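Local atomic coordinates of LEOA (Escherichia coli, PDB entry 4AUR), a protein that probably binds and hydrolyses GTP as a bacterial member of the dynamin family in enterotoxigenic strains. Residues A[397-400]-A[401-404]. Numbering follows the deposited sequence.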
# COMPACT_ATOMS: atom_id res chain seq x y z
N THR A 397 -1.29 -11.90 22.95
CA THR A 397 -2.15 -10.78 23.26
C THR A 397 -1.52 -9.48 22.80
O THR A 397 -2.21 -8.60 22.35
CB THR A 397 -2.49 -10.80 24.78
OG1 THR A 397 -3.54 -11.75 24.98
CG2 THR A 397 -2.91 -9.46 25.32
N ARG A 398 -0.22 -9.37 22.85
CA ARG A 398 0.39 -8.14 22.36
C ARG A 398 0.24 -7.97 20.83
O ARG A 398 -0.04 -6.88 20.34
CB ARG A 398 1.87 -8.05 22.79
CG ARG A 398 2.62 -6.94 22.07
CD ARG A 398 3.88 -6.45 22.76
NE ARG A 398 4.24 -5.13 22.24
CZ ARG A 398 5.23 -4.37 22.69
NH1 ARG A 398 6.00 -4.79 23.69
NH2 ARG A 398 5.44 -3.18 22.13
N GLN A 399 0.46 -9.06 20.10
CA GLN A 399 0.43 -9.04 18.64
C GLN A 399 -0.98 -8.87 18.05
O GLN A 399 -1.18 -8.16 17.07
CB GLN A 399 1.03 -10.34 18.12
CG GLN A 399 2.50 -10.50 18.42
CD GLN A 399 3.28 -9.23 18.20
OE1 GLN A 399 3.21 -8.60 17.16
NE2 GLN A 399 4.06 -8.86 19.20
N LEU A 400 -1.94 -9.55 18.65
CA LEU A 400 -3.35 -9.37 18.30
C LEU A 400 -3.75 -7.91 18.44
O LEU A 400 -4.52 -7.38 17.64
CB LEU A 400 -4.23 -10.18 19.22
CG LEU A 400 -4.15 -11.67 19.03
CD1 LEU A 400 -5.16 -12.35 19.93
CD2 LEU A 400 -4.38 -12.02 17.58
N SER A 401 -3.24 -7.28 19.48
CA SER A 401 -3.59 -5.92 19.74
C SER A 401 -2.94 -4.98 18.76
O SER A 401 -3.46 -3.90 18.53
CB SER A 401 -3.22 -5.55 21.18
OG SER A 401 -4.09 -6.25 22.05
N SER A 402 -1.81 -5.36 18.18
CA SER A 402 -1.17 -4.46 17.22
C SER A 402 -1.78 -4.62 15.83
O SER A 402 -1.64 -3.75 14.99
CB SER A 402 0.34 -4.69 17.17
OG SER A 402 0.60 -6.01 16.78
N SER A 403 -2.43 -5.75 15.57
CA SER A 403 -3.23 -5.89 14.37
C SER A 403 -4.49 -5.05 14.52
O SER A 403 -4.83 -4.29 13.63
CB SER A 403 -3.59 -7.35 14.13
OG SER A 403 -2.42 -8.13 13.95
N GLU A 404 -5.17 -5.16 15.65
CA GLU A 404 -6.36 -4.35 15.91
C GLU A 404 -6.04 -2.89 15.64
O GLU A 404 -6.81 -2.17 14.99
CB GLU A 404 -6.80 -4.50 17.37
CG GLU A 404 -7.90 -3.51 17.77
CD GLU A 404 -7.99 -3.19 19.27
OE1 GLU A 404 -7.03 -3.49 20.05
OE2 GLU A 404 -9.05 -2.63 19.66
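S401 turns its hydroxyl back along the helix to the carbonyl oxygen of T397, one turn earlier, and S402 directs its own to that of Q399. The bond from S401 OG to T397 O measures 3.0 Å and meets the carbonyl almost head-on, with a C=O...OG angle of 164°. T397 O thus receives both the hydroxyl and, weakly, the amide of S401. With OG beside its own backbone N (chi1 -69°), S401 faces the preceding turn; the same hydroxyl is hydrogen-bonded to R441.

The carbonyl of Q399 is a shared acceptor. S403 N donates the regular helical bond to Q399 O at 3.1 Å, and S402 OG lies 2.8 Å from Q399 O. In S402 the hydroxyl instead stands between the backbone N and the carbonyl carbon (chi1 60°), and it comes to the oxygen from well off the C=O direction, on the same face of the carbonyl plane as S403 N. S403 OG adds a weak hydrogen bond. The folded side chain of Q399 brings its OE1 to 3.7 Å from S402 OG. L400 joins through its backbone, L400 O receiving E404 N at 3.1 Å in a nearly straight bond (N-H...O 170°), while its side chain points away from 401-404 and touches R441 of helix 430-447.

Such serine-to-carbonyl bonds within a helix are a familiar way of satisfying hydroxyls. K302 is hydrogen-bonded to both Q399 O and S402 OG. Within the dynamin-like helical domain, this part of helix 368-408 packs against both helix 275-343, touched by Q399 and S403, and helix 430-447, met by T397, L400, S403 and E404.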